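Local coordinates for protein transcriptional regulator, HTH_3 family (PDB 1Y9Q) that probably regulates transcription by binding DNA through a helix-turn-helix domain, and carries a cupin domain that holds a zinc ion and D-methionine, at residues 85-90 with 115-120; 109-114 with 171-176; 90-95 with 105-110. All blocks are in the same frame, centred on the assembly; numbering follows the deposited sequence.

Interaction 1 (85-90 with 115-120). With MED (D-methionine), chain C.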
loop_
_atom_site.group_PDB
_atom_site.type_symbol
_atom_site.label_atom_id
_atom_site.label_comp_id
_atom_site.label_asym_id
_atom_site.label_seq_id
_atom_site.Cartn_x
_atom_site.Cartn_y
_atom_site.Cartn_z
ATOM N N PRO A 85 13.349 15.744 -1.010
ATOM C CA PRO A 85 12.652 16.626 -0.066
ATOM C C PRO A 85 11.515 16.057 0.781
ATOM O O PRO A 85 11.402 16.394 1.961
ATOM C CB PRO A 85 12.195 17.790 -0.950
ATOM C CG PRO A 85 12.071 17.170 -2.304
ATOM C CD PRO A 85 13.302 16.307 -2.370
ATOM N N ASP A 86 10.677 15.204 0.201
ATOM C CA ASP A 86 9.559 14.636 0.951
ATOM C C ASP A 86 9.814 13.226 1.476
ATOM O O ASP A 86 8.880 12.522 1.856
ATOM C CB ASP A 86 8.294 14.639 0.092
ATOM C CG ASP A 86 7.810 16.039 -0.228
ATOM O OD1 ASP A 86 8.571 16.805 -0.857
ATOM O OD2 ASP A 86 6.666 16.376 0.148
ATOM N N ASP A 87 11.076 12.815 1.503
ATOM C CA ASP A 87 11.427 11.489 1.994
ATOM C C ASP A 87 12.755 11.554 2.758
ATOM O O ASP A 87 13.742 10.926 2.378
ATOM C CB ASP A 87 11.522 10.506 0.817
ATOM C CG ASP A 87 10.230 10.435 0.005
ATOM O OD1 ASP A 87 10.100 11.172 -0.999
ATOM O OD2 ASP A 87 9.329 9.655 0.381
ATOM N N LEU A 88 12.758 12.311 3.850
ATOM C CA LEU A 88 13.960 12.496 4.661
ATOM C C LEU A 88 14.490 11.245 5.375
ATOM O O LEU A 88 15.686 11.156 5.658
ATOM C CB LEU A 88 13.719 13.615 5.679
ATOM C CG LEU A 88 13.280 14.961 5.083
ATOM C CD1 LEU A 88 12.998 15.945 6.205
ATOM C CD2 LEU A 88 14.358 15.505 4.146
ATOM N N ASN A 89 13.620 10.283 5.672
ATOM C CA ASN A 89 14.076 9.066 6.343
ATOM C C ASN A 89 14.443 7.970 5.355
ATOM O O ASN A 89 14.509 6.792 5.706
ATOM C CB ASN A 89 13.019 8.544 7.317
ATOM C CG ASN A 89 12.913 9.396 8.565
ATOM O OD1 ASN A 89 13.921 9.865 9.092
ATOM N ND2 ASN A 89 11.693 9.590 9.051
HETATM N N MSE A 90 14.681 8.368 4.113
HETATM C CA MSE A 90 15.051 7.424 3.076
HETATM C C MSE A 90 15.987 8.127 2.113
HETATM O O MSE A 90 15.655 9.181 1.569
HETATM C CB MSE A 90 13.806 6.930 2.338
HETATM C CG MSE A 90 14.097 5.965 1.202
HETATM SE SE MSE A 90 12.484 5.314 0.365
HETATM C CE MSE A 90 12.694 3.431 0.716
ATOM N N HIS A 115 11.882 3.913 9.347
ATOM C CA HIS A 115 10.927 4.348 8.336
ATOM C C HIS A 115 10.311 3.163 7.592
ATOM O O HIS A 115 10.968 2.142 7.370
ATOM C CB HIS A 115 11.615 5.266 7.324
ATOM C CG HIS A 115 10.732 5.681 6.187
ATOM N ND1 HIS A 115 9.684 6.562 6.340
ATOM C CD2 HIS A 115 10.724 5.308 4.885
ATOM C CE1 HIS A 115 9.065 6.714 5.180
ATOM N NE2 HIS A 115 9.676 5.964 4.282
ATOM N N GLN A 116 9.041 3.305 7.221
ATOM C CA GLN A 116 8.342 2.273 6.471
ATOM C C GLN A 116 7.911 2.904 5.153
ATOM O O GLN A 116 7.290 3.966 5.139
ATOM C CB GLN A 116 7.118 1.766 7.231
ATOM C CG GLN A 116 6.456 0.577 6.554
ATOM C CD GLN A 116 5.346 -0.033 7.379
ATOM O OE1 GLN A 116 5.515 -0.302 8.569
ATOM N NE2 GLN A 116 4.202 -0.268 6.746
ATOM N N GLN A 117 8.250 2.243 4.052
ATOM C CA GLN A 117 7.942 2.743 2.719
ATOM C C GLN A 117 7.015 1.804 1.951
ATOM O O GLN A 117 7.426 0.715 1.556
ATOM C CB GLN A 117 9.254 2.913 1.943
ATOM C CG GLN A 117 9.145 3.506 0.556
ATOM C CD GLN A 117 8.747 4.959 0.578
ATOM O OE1 GLN A 117 9.011 5.677 1.546
ATOM N NE2 GLN A 117 8.121 5.410 -0.497
HETATM N N MSE A 118 5.761 2.205 1.762
HETATM C CA MSE A 118 4.829 1.385 0.989
HETATM C C MSE A 118 4.831 1.906 -0.445
HETATM O O MSE A 118 4.933 3.110 -0.675
HETATM C CB MSE A 118 3.414 1.461 1.560
HETATM C CG MSE A 118 3.298 0.936 2.983
HETATM SE SE MSE A 118 4.069 -0.818 3.193
HETATM C CE MSE A 118 2.820 -1.796 2.086
ATOM N N SER A 119 4.715 0.995 -1.405
ATOM C CA SER A 119 4.726 1.364 -2.820
ATOM C C SER A 119 3.526 0.834 -3.580
ATOM O O SER A 119 2.948 -0.189 -3.208
ATOM C CB SER A 119 5.981 0.813 -3.501
ATOM O OG SER A 119 7.156 1.337 -2.933
ATOM N N SER A 120 3.163 1.535 -4.652
ATOM C CA SER A 120 2.064 1.108 -5.511
ATOM C C SER A 120 2.705 0.097 -6.453
ATOM O O SER A 120 3.927 0.030 -6.555
ATOM C CB SER A 120 1.522 2.282 -6.335
ATOM O OG SER A 120 0.944 3.280 -5.517
HETATM N N MED C . 11.465 0.096 -6.000
HETATM C CA MED C . 11.479 1.415 -5.303
HETATM C C MED C . 10.148 1.669 -4.584
HETATM O O MED C . 9.210 0.858 -4.604
HETATM C CB MED C . 12.671 1.452 -4.320
HETATM C CG MED C . 12.935 2.695 -3.494
HETATM S SD MED C . 13.449 3.972 -4.682
HETATM C CE MED C . 14.943 3.342 -5.309
HETATM O OXT MED C . 9.988 2.719 -3.964
HETATM O O HOH W 1 7.412 7.967 -0.732
HETATM O O HOH W 2 10.033 7.845 2.075
#
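Met-90, a selenomethionine, and Gln-117 make the apolar part of this contact, their side chains crossing at about a right angle. The terminal methyl makes the closest touch: CE of Met-90 lies 3.6 Å from CG of Gln-117, while SE lies against the amide group, 3.7 Å from OE1 of Gln-117. The chain of Met-90 leaves the backbone extended, with CG anti to N (chi1 178°), and bends only at its last torsion, which swings CE across the glutamine. Nearer the surface, CB of Asn-89 meets CB of His-115 at 3.6 Å, just where a type I turn from Asp-87 to Met-90 leads into the strand.

The polar part rests on Gln-117. Within its own segment, NE2 of His-115 donates to OE1 of Gln-117 at 2.8 Å; the bond is almost straight (177°) and lies in both the imidazole plane and the carbonyl plane, so it fixes which way round the amide sits. Across the gap the link is made by water. One water joins OD2 of Asp-87 to NE2 of Gln-117, and a second donates to that same OD2 and to OE1. The other carboxylate oxygen of Asp-87 accepts from the backbone N of Ile-53, where helix 53-63 begins.

Further along, OG of Ser-119 donates to O of D-methionine at 2.7 Å, so strand 116-119 carries this contact into the D-methionine pocket of the cupin domain, on the side that meets helix 53-63.

Interaction 2 (109-114 with 171-176). With MED (D-methionine), chain C.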
loop_
_atom_site.group_PDB
_atom_site.type_symbol
_atom_site.label_atom_id
_atom_site.label_comp_id
_atom_site.label_asym_id
_atom_site.label_seq_id
_atom_site.Cartn_x
_atom_site.Cartn_y
_atom_site.Cartn_z
ATOM N N ILE A 109 19.825 1.780 -0.991
ATOM C CA ILE A 109 18.869 2.530 -0.178
ATOM C C ILE A 109 19.144 2.494 1.321
ATOM O O ILE A 109 19.372 1.429 1.888
ATOM C CB ILE A 109 17.437 1.983 -0.377
ATOM C CG1 ILE A 109 17.115 1.863 -1.871
ATOM C CG2 ILE A 109 16.433 2.872 0.337
ATOM C CD1 ILE A 109 17.335 3.132 -2.645
ATOM N N THR A 110 19.097 3.662 1.954
ATOM C CA THR A 110 19.307 3.764 3.395
ATOM C C THR A 110 18.021 4.235 4.062
ATOM O O THR A 110 17.524 5.329 3.781
ATOM C CB THR A 110 20.429 4.760 3.743
ATOM O OG1 THR A 110 21.656 4.323 3.151
ATOM C CG2 THR A 110 20.607 4.852 5.258
ATOM N N LEU A 111 17.478 3.394 4.932
ATOM C CA LEU A 111 16.259 3.709 5.654
ATOM C C LEU A 111 16.646 4.150 7.062
ATOM O O LEU A 111 17.489 3.520 7.705
ATOM C CB LEU A 111 15.355 2.476 5.726
ATOM C CG LEU A 111 14.749 1.995 4.409
ATOM C CD1 LEU A 111 13.985 0.703 4.631
ATOM C CD2 LEU A 111 13.830 3.070 3.861
ATOM N N LEU A 112 16.030 5.228 7.536
ATOM C CA LEU A 112 16.335 5.752 8.865
ATOM C C LEU A 112 15.099 5.862 9.747
ATOM O O LEU A 112 13.964 5.819 9.264
ATOM C CB LEU A 112 16.984 7.130 8.748
ATOM C CG LEU A 112 18.270 7.233 7.932
ATOM C CD1 LEU A 112 18.668 8.697 7.804
ATOM C CD2 LEU A 112 19.370 6.426 8.587
ATOM N N ASP A 113 15.336 5.995 11.049
ATOM C CA ASP A 113 14.267 6.131 12.027
ATOM C C ASP A 113 13.161 5.110 11.766
ATOM O O ASP A 113 11.981 5.457 11.730
ATOM C CB ASP A 113 13.703 7.553 11.964
ATOM C CG ASP A 113 12.946 7.935 13.219
ATOM O OD1 ASP A 113 13.544 7.868 14.315
ATOM O OD2 ASP A 113 11.758 8.309 13.112
ATOM N N HIS A 114 13.563 3.853 11.597
ATOM C CA HIS A 114 12.651 2.745 11.320
ATOM C C HIS A 114 11.532 3.114 10.349
ATOM O O HIS A 114 10.390 2.679 10.491
ATOM C CB HIS A 114 12.080 2.159 12.628
ATOM C CG HIS A 114 11.248 3.112 13.433
ATOM N ND1 HIS A 114 9.966 3.471 13.077
ATOM C CD2 HIS A 114 11.501 3.740 14.607
ATOM C CE1 HIS A 114 9.462 4.277 13.997
ATOM N NE2 HIS A 114 10.374 4.455 14.936
ATOM N N ALA A 171 18.777 0.799 8.349
ATOM C CA ALA A 171 18.950 -0.376 7.511
ATOM C C ALA A 171 19.358 0.112 6.135
ATOM O O ALA A 171 18.850 1.123 5.652
ATOM C CB ALA A 171 17.661 -1.166 7.425
ATOM N N VAL A 172 20.297 -0.598 5.524
ATOM C CA VAL A 172 20.782 -0.251 4.200
ATOM C C VAL A 172 20.669 -1.502 3.349
ATOM O O VAL A 172 21.011 -2.595 3.801
ATOM C CB VAL A 172 22.257 0.192 4.240
ATOM C CG1 VAL A 172 22.725 0.568 2.837
ATOM C CG2 VAL A 172 22.423 1.372 5.192
ATOM N N PHE A 173 20.174 -1.352 2.124
ATOM C CA PHE A 173 20.033 -2.505 1.245
ATOM C C PHE A 173 20.196 -2.141 -0.218
ATOM O O PHE A 173 19.932 -1.007 -0.619
ATOM C CB PHE A 173 18.670 -3.179 1.463
ATOM C CG PHE A 173 17.479 -2.319 1.096
ATOM C CD1 PHE A 173 16.833 -2.487 -0.124
ATOM C CD2 PHE A 173 16.983 -1.373 1.989
ATOM C CE1 PHE A 173 15.706 -1.729 -0.450
ATOM C CE2 PHE A 173 15.859 -0.610 1.674
ATOM C CZ PHE A 173 15.218 -0.790 0.450
ATOM N N GLN A 174 20.653 -3.104 -1.010
ATOM C CA GLN A 174 20.805 -2.879 -2.431
ATOM C C GLN A 174 19.480 -3.276 -3.058
ATOM O O GLN A 174 18.900 -4.301 -2.697
ATOM C CB GLN A 174 21.908 -3.751 -3.034
ATOM C CG GLN A 174 22.055 -3.516 -4.537
ATOM C CD GLN A 174 22.910 -4.554 -5.224
ATOM O OE1 GLN A 174 22.556 -5.733 -5.274
ATOM N NE2 GLN A 174 24.049 -4.121 -5.759
ATOM N N ASN A 175 19.001 -2.465 -3.991
ATOM C CA ASN A 175 17.749 -2.762 -4.664
ATOM C C ASN A 175 17.976 -2.773 -6.169
ATOM O O ASN A 175 18.353 -1.760 -6.748
ATOM C CB ASN A 175 16.695 -1.714 -4.281
ATOM C CG ASN A 175 15.331 -1.980 -4.912
ATOM O OD1 ASN A 175 14.906 -3.129 -5.068
ATOM N ND2 ASN A 175 14.626 -0.910 -5.250
ATOM N N ILE A 176 17.777 -3.931 -6.791
ATOM C CA ILE A 176 17.915 -4.053 -8.239
ATOM C C ILE A 176 16.496 -4.083 -8.799
ATOM O O ILE A 176 15.691 -4.925 -8.396
ATOM C CB ILE A 176 18.616 -5.371 -8.640
ATOM C CG1 ILE A 176 20.068 -5.361 -8.168
ATOM C CG2 ILE A 176 18.531 -5.572 -10.147
ATOM C CD1 ILE A 176 20.748 -6.708 -8.320
HETATM N N MED C . 11.465 0.096 -6.000
HETATM C CA MED C . 11.479 1.415 -5.303
HETATM C C MED C . 10.148 1.669 -4.584
HETATM O O MED C . 9.210 0.858 -4.604
HETATM C CB MED C . 12.671 1.452 -4.320
HETATM C CG MED C . 12.935 2.695 -3.494
HETATM S SD MED C . 13.449 3.972 -4.682
HETATM C CE MED C . 14.943 3.342 -5.309
HETATM O OXT MED C . 9.988 2.719 -3.964
#
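The ring of Phe-173 lies against Ile-109, the two side chains side by side and pointing the same way from neighbouring strands. CB of Ile-109 stands over one face of the ring, 3.9 Å from its centroid and offset toward the rim, in a CH-pi contact. Phe-173 reaches this place through its first torsion (chi1 64°), which sets CG between the backbone N and the carbonyl carbon and turns the ring back over the neighbouring strand. Leu-111 comes to the same ring from its edge: its CD1 is 3.7 Å from CE2 of Phe-173, close to the ring plane, so the ring is met over one face by the isoleucine and at its edge by the leucine.

The strands are antiparallel neighbours in the larger sheet of the cupin beta-barrel, and these side chains, with Ala-171, point to its interior, where Phe-173 also packs on Ile-130. Two hydrogen-bonded pairs hold the backbones: Ile-109 N to Phe-173 O at 2.8 Å with its return bond, and Leu-111 N to Ala-171 O at 2.7 Å with its own.

On the other face Thr-110 and Val-172 form the non-hydrogen-bonded pair between them, side by side, with CG2 of Val-172 lying 3.7 Å from OG1 of Thr-110. At the pocket end, CD1 of Ile-109 reaches the CE methyl of D-methionine at 3.6 Å, and Asn-175, two residues beyond Phe-173, also lines this pocket next to the zinc ligand Glu-128.

Interaction 3 (90-95 with 105-110). With MED (D-methionine), chain C.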
loop_
_atom_site.group_PDB
_atom_site.type_symbol
_atom_site.label_atom_id
_atom_site.label_comp_id
_atom_site.label_asym_id
_atom_site.label_seq_id
_atom_site.Cartn_x
_atom_site.Cartn_y
_atom_site.Cartn_z
HETATM N N MSE A 90 14.681 8.368 4.113
HETATM C CA MSE A 90 15.051 7.424 3.076
HETATM C C MSE A 90 15.987 8.127 2.113
HETATM O O MSE A 90 15.655 9.181 1.569
HETATM C CB MSE A 90 13.806 6.930 2.338
HETATM C CG MSE A 90 14.097 5.965 1.202
HETATM SE SE MSE A 90 12.484 5.314 0.365
HETATM C CE MSE A 90 12.694 3.431 0.716
ATOM N N LYS A 91 17.165 7.554 1.916
ATOM C CA LYS A 91 18.134 8.144 1.011
ATOM C C LYS A 91 18.421 7.183 -0.134
ATOM O O LYS A 91 18.634 5.991 0.086
ATOM C CB LYS A 91 19.410 8.488 1.778
ATOM C CG LYS A 91 19.148 9.446 2.931
ATOM C CD LYS A 91 20.424 10.029 3.507
ATOM C CE LYS A 91 20.106 11.007 4.634
ATOM N NZ LYS A 91 19.204 12.108 4.189
ATOM N N ILE A 92 18.410 7.710 -1.356
ATOM C CA ILE A 92 18.646 6.902 -2.549
ATOM C C ILE A 92 20.010 7.164 -3.182
ATOM O O ILE A 92 20.333 8.299 -3.527
ATOM C CB ILE A 92 17.583 7.184 -3.641
ATOM C CG1 ILE A 92 16.180 7.174 -3.039
ATOM C CG2 ILE A 92 17.690 6.145 -4.754
ATOM C CD1 ILE A 92 15.797 5.883 -2.378
ATOM N N HIS A 93 20.808 6.113 -3.332
ATOM C CA HIS A 93 22.113 6.242 -3.969
ATOM C C HIS A 93 22.071 5.391 -5.235
ATOM O O HIS A 93 22.155 4.164 -5.169
ATOM C CB HIS A 93 23.232 5.739 -3.054
ATOM C CG HIS A 93 24.598 5.853 -3.658
ATOM N ND1 HIS A 93 25.674 5.117 -3.211
ATOM C CD2 HIS A 93 25.061 6.608 -4.682
ATOM C CE1 HIS A 93 26.739 5.410 -3.936
ATOM N NE2 HIS A 93 26.394 6.311 -4.837
ATOM N N THR A 94 21.932 6.037 -6.388
ATOM C CA THR A 94 21.874 5.301 -7.648
ATOM C C THR A 94 23.259 4.806 -8.056
ATOM O O THR A 94 24.149 5.601 -8.361
ATOM C CB THR A 94 21.290 6.177 -8.782
ATOM O OG1 THR A 94 19.976 6.622 -8.416
ATOM C CG2 THR A 94 21.196 5.376 -10.082
ATOM N N LEU A 95 23.439 3.490 -8.053
ATOM C CA LEU A 95 24.711 2.890 -8.433
ATOM C C LEU A 95 24.791 2.754 -9.952
ATOM O O LEU A 95 25.839 2.991 -10.562
ATOM C CB LEU A 95 24.858 1.502 -7.801
ATOM C CG LEU A 95 24.785 1.381 -6.274
ATOM C CD1 LEU A 95 25.000 -0.072 -5.881
ATOM C CD2 LEU A 95 25.837 2.270 -5.627
ATOM N N GLU A 105 18.157 -1.205 -13.229
ATOM C CA GLU A 105 18.280 0.066 -12.534
ATOM C C GLU A 105 18.733 -0.399 -11.151
ATOM O O GLU A 105 18.053 -1.216 -10.540
ATOM C CB GLU A 105 16.903 0.709 -12.460
ATOM C CG GLU A 105 16.905 2.173 -12.225
ATOM C CD GLU A 105 15.566 2.783 -12.559
ATOM O OE1 GLU A 105 15.555 3.767 -13.311
ATOM O OE2 GLU A 105 14.529 2.280 -12.069
ATOM N N ILE A 106 19.869 0.093 -10.658
ATOM C CA ILE A 106 20.367 -0.364 -9.358
ATOM C C ILE A 106 20.603 0.747 -8.337
ATOM O O ILE A 106 21.321 1.720 -8.600
ATOM C CB ILE A 106 21.672 -1.168 -9.536
ATOM C CG1 ILE A 106 21.425 -2.322 -10.508
ATOM C CG2 ILE A 106 22.151 -1.707 -8.199
ATOM C CD1 ILE A 106 22.674 -3.105 -10.869
ATOM N N PHE A 107 20.012 0.569 -7.158
ATOM C CA PHE A 107 20.116 1.552 -6.089
ATOM C C PHE A 107 20.626 0.969 -4.780
ATOM O O PHE A 107 20.526 -0.232 -4.534
ATOM C CB PHE A 107 18.745 2.149 -5.783
ATOM C CG PHE A 107 17.993 2.605 -6.987
ATOM C CD1 PHE A 107 18.220 3.860 -7.535
ATOM C CD2 PHE A 107 17.033 1.783 -7.563
ATOM C CE1 PHE A 107 17.497 4.294 -8.643
ATOM C CE2 PHE A 107 16.303 2.201 -8.669
ATOM C CZ PHE A 107 16.535 3.460 -9.210
ATOM N N GLU A 108 21.167 1.849 -3.943
ATOM C CA GLU A 108 21.610 1.475 -2.607
ATOM C C GLU A 108 20.727 2.381 -1.757
ATOM O O GLU A 108 20.851 3.602 -1.814
ATOM C CB GLU A 108 23.090 1.799 -2.386
ATOM C CG GLU A 108 23.591 1.309 -1.042
ATOM C CD GLU A 108 25.101 1.269 -0.949
ATOM O OE1 GLU A 108 25.732 0.515 -1.723
ATOM O OE2 GLU A 108 25.656 1.989 -0.094
ATOM N N ILE A 109 19.825 1.780 -0.991
ATOM C CA ILE A 109 18.869 2.530 -0.178
ATOM C C ILE A 109 19.144 2.494 1.321
ATOM O O ILE A 109 19.372 1.429 1.888
ATOM C CB ILE A 109 17.437 1.983 -0.377
ATOM C CG1 ILE A 109 17.115 1.863 -1.871
ATOM C CG2 ILE A 109 16.433 2.872 0.337
ATOM C CD1 ILE A 109 17.335 3.132 -2.645
ATOM N N THR A 110 19.097 3.662 1.954
ATOM C CA THR A 110 19.307 3.764 3.395
ATOM C C THR A 110 18.021 4.235 4.062
ATOM O O THR A 110 17.524 5.329 3.781
ATOM C CB THR A 110 20.429 4.760 3.743
ATOM O OG1 THR A 110 21.656 4.323 3.151
ATOM C CG2 THR A 110 20.607 4.852 5.258
HETATM N N MED C . 11.465 0.096 -6.000
HETATM C CA MED C . 11.479 1.415 -5.303
HETATM C C MED C . 10.148 1.669 -4.584
HETATM O O MED C . 9.210 0.858 -4.604
HETATM C CB MED C . 12.671 1.452 -4.320
HETATM C CG MED C . 12.935 2.695 -3.494
HETATM S SD MED C . 13.449 3.972 -4.682
HETATM C CE MED C . 14.943 3.342 -5.309
HETATM O OXT MED C . 9.988 2.719 -3.964
#
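Ile-92 and Thr-94 reach Phe-107 from different directions. CG2 of Ile-92 comes obliquely to CD1 of Phe-107 at 3.6 Å, while OG1 of Thr-94 meets the ring at its edge, in its plane and 3.4 Å from CD1. With chi1 at -58°, Thr-94 holds that hydroxyl anti to the carbonyl carbon and against the rim. One face of the phenyl group receives the ligand: the CE methyl of D-methionine sits 3.4 Å above the ring plane, offset toward the rim, a small bump on a flat wall. Ile-92 adds its CD1 beside the ligand SD, 3.8 Å away, and Trp-57 and Ile-53 of helix 53-63 pack on this same side.

The two strands form a beta hairpin at the edge of the larger cupin sheet. Lys-91 with Thr-110 and His-93 with Glu-108 are its hydrogen-bonded pairs, and N of Leu-95 adds a bond to O of Ile-106 at 2.8 Å where the chain turns a corner.

The outer face is built differently. CB of His-93 and CB of Glu-108 stand 4.0 Å apart, and CD2 of Leu-95 lies over one face of the imidazole, offset toward its rim. Leu-95 also turns its other methyl, CD1, to CG2 of Ile-106 in a looser contact. Lys-91 begins beside Thr-110, but its chain leads away, bending at its last torsion, and NZ hydrogen-bonds OG of Ser-83.

How the interactions relate
Interactions 2 and 3 are successive joints of one sheet: both use strand 104-111, with 171-178 along one side of it and 90-99 along the other, and they share Ile-109 and Thr-110. Both are held by backbone bonds, but interaction 2 is buried, like interaction 1, whereas interaction 3, on an outermost strand, is only partly buried and has a polar outer face. Interaction 1 has no strand pairing; it ties the loop before strand 90-99 to the smaller sheet through side-chain packing and two bridging waters. Met-90 links all three, its CE also packing 3.4 Å from CD2 of Leu-111. All touch D-methionine: interaction 1 at its carboxylate, the others mainly at its apolar end.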